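Local structure of glucanase (Klebsiella pneumoniae, 5GY3) at residues A[224-227]-A[228-232]; A[302-305]-A[306-310]. The protein probably cleaves internal beta-1,4-glucosidic bonds of cellulose and related beta-glucans, as an endoglucanase of glycoside hydrolase family 8. All blocks are in the same frame, centred on the assembly; numbering follows the deposited sequence.

Interaction 1 of 2, residues A[224-227]-A[228-232]; sequences YLSW and ADPQS
S226 points its hydroxyl away from its own backbone N and next to its carbonyl carbon (chi1 -177°), which puts OG on the flank of the P230 ring, 4.1 Å from P230 CB. The tighter part of this meeting is made by the backbone: P230 CG lies 3.3 Å from S226 O, with CD packed just as closely, so the proline ring carbons, not a backbone N-H of residue 230, lie against this oxygen. W227 also has CG trans to its N, and that swings the indole away from the turn into the protein. There it packs on P156, W94 and helix 293-307, and NE1 donates a hydrogen bond to D308 OD2.

The last two i to i+4 backbone bonds of helix 220-228 are ordinary ones, A228 N to Y224 O at 3.0 Å and D229 N to L225 O at 2.8 Å. D229 is where the chain leaves helical geometry. Its carboxylate then organises the following turn: OD1 accepts from Q231 N at 2.9 Å, an Asx turn, with the N-H arriving from above the carboxylate plane, 58° out of it. A type I beta turn over the same residues is closed by S232 N on D229 O at 2.9 Å. L225 CD2 comes within 4.3 Å of S232 OG, whose hydrogen-bond partner is the backbone N of L234.

At the other end Y224 sits about 5 Å, side chain to side chain, from the predicted nucleophile D87. P230, lacking an N-H, could not have continued the helical bonding to S226 O, which is consistent with the helix stopping here; Q231 N turns to D229 OD1, and W227 O takes a bond from Q309 NE2.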
loop_
_atom_site.group_PDB
_atom_site.type_symbol
_atom_site.label_atom_id
_atom_site.label_comp_id
_atom_site.label_asym_id
_atom_site.label_seq_id
_atom_site.Cartn_x
_atom_site.Cartn_y
_atom_site.Cartn_z
ATOM N N TYR A 224 -7.096 1.455 2.824
ATOM C CA TYR A 224 -7.287 2.162 1.556
ATOM C C TYR A 224 -8.767 2.365 1.241
ATOM O O TYR A 224 -9.146 3.403 0.679
ATOM C CB TYR A 224 -6.596 1.409 0.420
ATOM C CG TYR A 224 -5.093 1.356 0.521
ATOM C CD1 TYR A 224 -4.354 2.447 0.965
ATOM C CD2 TYR A 224 -4.405 0.199 0.156
ATOM C CE1 TYR A 224 -2.954 2.381 1.040
ATOM C CE2 TYR A 224 -3.028 0.126 0.234
ATOM C CZ TYR A 224 -2.305 1.214 0.676
ATOM O OH TYR A 224 -0.925 1.119 0.734
ATOM N N LEU A 225 -9.620 1.406 1.618
ATOM C CA LEU A 225 -11.058 1.571 1.416
ATOM C C LEU A 225 -11.599 2.741 2.225
ATOM O O LEU A 225 -12.364 3.568 1.714
ATOM C CB LEU A 225 -11.799 0.292 1.810
ATOM C CG LEU A 225 -11.697 -0.915 0.880
ATOM C CD1 LEU A 225 -12.357 -2.129 1.544
ATOM C CD2 LEU A 225 -12.333 -0.620 -0.482
ATOM N N SER A 226 -11.260 2.788 3.511
ATOM C CA SER A 226 -11.738 3.877 4.347
ATOM C C SER A 226 -11.133 5.213 3.921
ATOM O O SER A 226 -11.791 6.253 4.029
ATOM C CB SER A 226 -11.419 3.579 5.808
ATOM O OG SER A 226 -11.959 4.608 6.609
ATOM N N TRP A 227 -9.892 5.200 3.429
ATOM C CA TRP A 227 -9.259 6.422 2.936
ATOM C C TRP A 227 -10.043 6.996 1.760
ATOM O O TRP A 227 -10.295 8.209 1.687
ATOM C CB TRP A 227 -7.820 6.090 2.532
ATOM C CG TRP A 227 -6.845 7.214 2.466
ATOM C CD1 TRP A 227 -7.096 8.533 2.172
ATOM C CD2 TRP A 227 -5.438 7.118 2.714
ATOM N NE1 TRP A 227 -5.921 9.255 2.221
ATOM C CE2 TRP A 227 -4.892 8.408 2.550
ATOM C CE3 TRP A 227 -4.583 6.059 3.058
ATOM C CZ2 TRP A 227 -3.534 8.670 2.719
ATOM C CZ3 TRP A 227 -3.236 6.326 3.227
ATOM C CH2 TRP A 227 -2.724 7.615 3.057
ATOM N N ALA A 228 -10.454 6.129 0.836
ATOM C CA ALA A 228 -11.191 6.581 -0.338
ATOM C C ALA A 228 -12.662 6.844 -0.028
ATOM O O ALA A 228 -13.228 7.827 -0.523
ATOM C CB ALA A 228 -11.058 5.550 -1.457
ATOM N N ASP A 229 -13.303 5.983 0.786
ATOM C CA ASP A 229 -14.741 6.094 1.032
ATOM C C ASP A 229 -15.147 5.282 2.254
ATOM O O ASP A 229 -15.393 4.070 2.151
ATOM C CB ASP A 229 -15.554 5.648 -0.195
ATOM C CG ASP A 229 -17.073 5.728 0.035
ATOM O OD1 ASP A 229 -17.520 6.341 1.032
ATOM O OD2 ASP A 229 -17.834 5.198 -0.805
ATOM N N PRO A 230 -15.258 5.924 3.422
ATOM C CA PRO A 230 -15.646 5.192 4.635
ATOM C C PRO A 230 -17.033 4.598 4.565
ATOM O O PRO A 230 -17.358 3.741 5.402
ATOM C CB PRO A 230 -15.558 6.258 5.737
ATOM C CG PRO A 230 -14.674 7.302 5.186
ATOM C CD PRO A 230 -14.915 7.326 3.715
ATOM N N GLN A 231 -17.858 5.016 3.611
ATOM C CA GLN A 231 -19.186 4.442 3.446
ATOM C C GLN A 231 -19.204 3.271 2.475
ATOM O O GLN A 231 -20.276 2.712 2.219
ATOM C CB GLN A 231 -20.171 5.527 2.998
ATOM C CG GLN A 231 -20.581 6.454 4.147
ATOM C CD GLN A 231 -21.245 5.692 5.287
ATOM O OE1 GLN A 231 -22.356 5.171 5.140
ATOM N NE2 GLN A 231 -20.558 5.606 6.425
ATOM N N SER A 232 -18.041 2.861 1.966
ATOM C CA SER A 232 -17.990 1.782 0.986
ATOM C C SER A 232 -18.557 0.486 1.543
ATOM O O SER A 232 -18.201 0.058 2.646
ATOM C CB SER A 232 -16.552 1.548 0.538
ATOM O OG SER A 232 -16.479 0.368 -0.248
#

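Interaction 2 of 2, residues A[302-305]-A[306-310]; sequences VWLA and KQDQR
A305 and Q309 meet on the packed side of this last helical turn, where the carbonyl of A305 is gripped by Q309 NE2 at 3.0 Å, with an almost straight N-H (168°) and the oxygen lying in the amide plane. A bend at chi2 (-48°) folds the Q309 chain back over the helix end so that the amide can do this, and NE2 has a second acceptor in W227. D308 N bonds to L304 O at 2.9 Å, while L304 CD1 lies 4.0 Å from D308 OD1. The other carboxylate oxygen, OD2, takes a salt bridge from R98 besides its bond to W227, two partners that would favour a charged D308. V302, L304 and A305 are buried against the neighbouring helices, A305 itself wedged against L223, W227 and L276.

W303, K306 and Q307, by contrast, are partly exposed. Q307 CG rides over the five-membered ring of W303, 4.1 Å from its centroid, a CH-pi contact; the amide continues across the same indole, its plane turned 29° from the ring. K306 reaches W303 differently, with NZ at the ring's edge 3.3 Å from CZ3, so it is not placed for a cation-pi contact. The exposed R310 curls back to D308, NH1 to OD1 at 3.4 Å, and lays its guanidinium face over Q307 O. What results is a helix C-terminus capped by a side-chain amide, closing the final helix of an (alpha/alpha)6 barrel, the fold of family 8 glycoside hydrolases.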
loop_
_atom_site.group_PDB
_atom_site.type_symbol
_atom_site.label_atom_id
_atom_site.label_comp_id
_atom_site.label_asym_id
_atom_site.label_seq_id
_atom_site.Cartn_x
_atom_site.Cartn_y
_atom_site.Cartn_z
ATOM N N VAL A 302 -2.924 5.881 8.993
ATOM C CA VAL A 302 -4.295 5.891 9.498
ATOM C C VAL A 302 -4.716 7.312 9.849
ATOM O O VAL A 302 -5.818 7.752 9.507
ATOM C CB VAL A 302 -4.426 4.930 10.699
ATOM C CG1 VAL A 302 -5.703 5.199 11.469
ATOM C CG2 VAL A 302 -4.416 3.498 10.201
ATOM N N TRP A 303 -3.827 8.062 10.504
ATOM C CA TRP A 303 -4.121 9.450 10.841
ATOM C C TRP A 303 -4.328 10.291 9.586
ATOM O O TRP A 303 -5.286 11.072 9.505
ATOM C CB TRP A 303 -2.992 10.024 11.696
ATOM C CG TRP A 303 -3.240 11.434 12.145
ATOM C CD1 TRP A 303 -2.541 12.547 11.772
ATOM C CD2 TRP A 303 -4.271 11.882 13.032
ATOM N NE1 TRP A 303 -3.067 13.660 12.386
ATOM C CE2 TRP A 303 -4.129 13.279 13.164
ATOM C CE3 TRP A 303 -5.296 11.238 13.734
ATOM C CZ2 TRP A 303 -4.977 14.044 13.968
ATOM C CZ3 TRP A 303 -6.134 11.995 14.532
ATOM C CH2 TRP A 303 -5.968 13.384 14.645
ATOM N N LEU A 304 -3.452 10.120 8.587
ATOM C CA LEU A 304 -3.601 10.820 7.314
ATOM C C LEU A 304 -4.908 10.458 6.624
ATOM O O LEU A 304 -5.589 11.327 6.063
ATOM C CB LEU A 304 -2.421 10.486 6.407
ATOM C CG LEU A 304 -2.370 11.230 5.082
ATOM C CD1 LEU A 304 -2.511 12.734 5.311
ATOM C CD2 LEU A 304 -1.068 10.915 4.403
ATOM N N ALA A 305 -5.260 9.170 6.622
ATOM C CA ALA A 305 -6.529 8.753 6.038
ATOM C C ALA A 305 -7.699 9.462 6.708
ATOM O O ALA A 305 -8.633 9.913 6.033
ATOM C CB ALA A 305 -6.677 7.232 6.144
ATOM N N LYS A 306 -7.658 9.581 8.037
ATOM C CA LYS A 306 -8.700 10.320 8.740
ATOM C C LYS A 306 -8.701 11.784 8.319
ATOM O O LYS A 306 -9.764 12.352 8.040
ATOM C CB LYS A 306 -8.514 10.190 10.253
ATOM C CG LYS A 306 -8.757 8.784 10.763
ATOM C CD LYS A 306 -8.172 8.567 12.158
ATOM C CE LYS A 306 -9.015 9.252 13.210
ATOM N NZ LYS A 306 -8.260 9.412 14.479
ATOM N N GLN A 307 -7.519 12.404 8.250
ATOM C CA GLN A 307 -7.448 13.819 7.889
ATOM C C GLN A 307 -8.006 14.060 6.497
ATOM O O GLN A 307 -8.675 15.072 6.255
ATOM C CB GLN A 307 -6.008 14.331 7.966
ATOM C CG GLN A 307 -5.368 14.250 9.349
ATOM C CD GLN A 307 -6.379 14.318 10.488
ATOM O OE1 GLN A 307 -6.550 13.347 11.235
ATOM N NE2 GLN A 307 -7.036 15.464 10.643
ATOM N N ASP A 308 -7.745 13.141 5.567
ATOM C CA ASP A 308 -8.204 13.350 4.197
ATOM C C ASP A 308 -9.720 13.224 4.049
ATOM O O ASP A 308 -10.235 13.432 2.945
ATOM C CB ASP A 308 -7.496 12.378 3.249
ATOM C CG ASP A 308 -6.081 12.822 2.897
ATOM O OD1 ASP A 308 -5.700 13.962 3.239
ATOM O OD2 ASP A 308 -5.350 12.033 2.262
ATOM N N GLN A 309 -10.450 12.891 5.114
ATOM C CA GLN A 309 -11.905 12.885 5.035
ATOM C C GLN A 309 -12.502 14.282 5.097
ATOM O O GLN A 309 -13.716 14.427 4.923
ATOM C CB GLN A 309 -12.489 12.026 6.153
ATOM C CG GLN A 309 -11.968 10.614 6.095
ATOM C CD GLN A 309 -12.056 10.056 4.694
ATOM O OE1 GLN A 309 -13.130 10.038 4.090
ATOM N NE2 GLN A 309 -10.925 9.614 4.161
ATOM N N ARG A 310 -11.686 15.297 5.354
ATOM C CA ARG A 310 -12.118 16.692 5.269
ATOM C C ARG A 310 -12.823 16.973 3.949
ATOM O O ARG A 310 -13.685 17.849 3.881
ATOM C CB ARG A 310 -10.921 17.630 5.409
ATOM C CG ARG A 310 -9.921 17.480 4.263
ATOM C CD ARG A 310 -8.893 18.605 4.230
ATOM N NE ARG A 310 -7.973 18.559 5.366
ATOM C CZ ARG A 310 -6.893 17.786 5.433
ATOM N NH1 ARG A 310 -6.587 16.967 4.429
ATOM N NH2 ARG A 310 -6.116 17.827 6.510
#

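Interactions 1 and 2 are two helix ends whose centres lie 10 Å apart, on the same side of the chain's centre. Residues 224-232 finish helix 220-228 and come first; helices 236-243 and 268-278 follow before helix 293-307 ends in residues 302-310. They meet directly: the W227 NE1 to D308 OD2 bond spans 2.8 Å, that from Q309 NE2 to W227 O 2.9 Å, and P230 CD packs 3.3 Å from Q309 OE1. The C-terminal tail thus ties the two helices together at their C-terminal ends. Only interaction 1 extends toward the predicted nucleophile, through Y224; interaction 2 lies away from it.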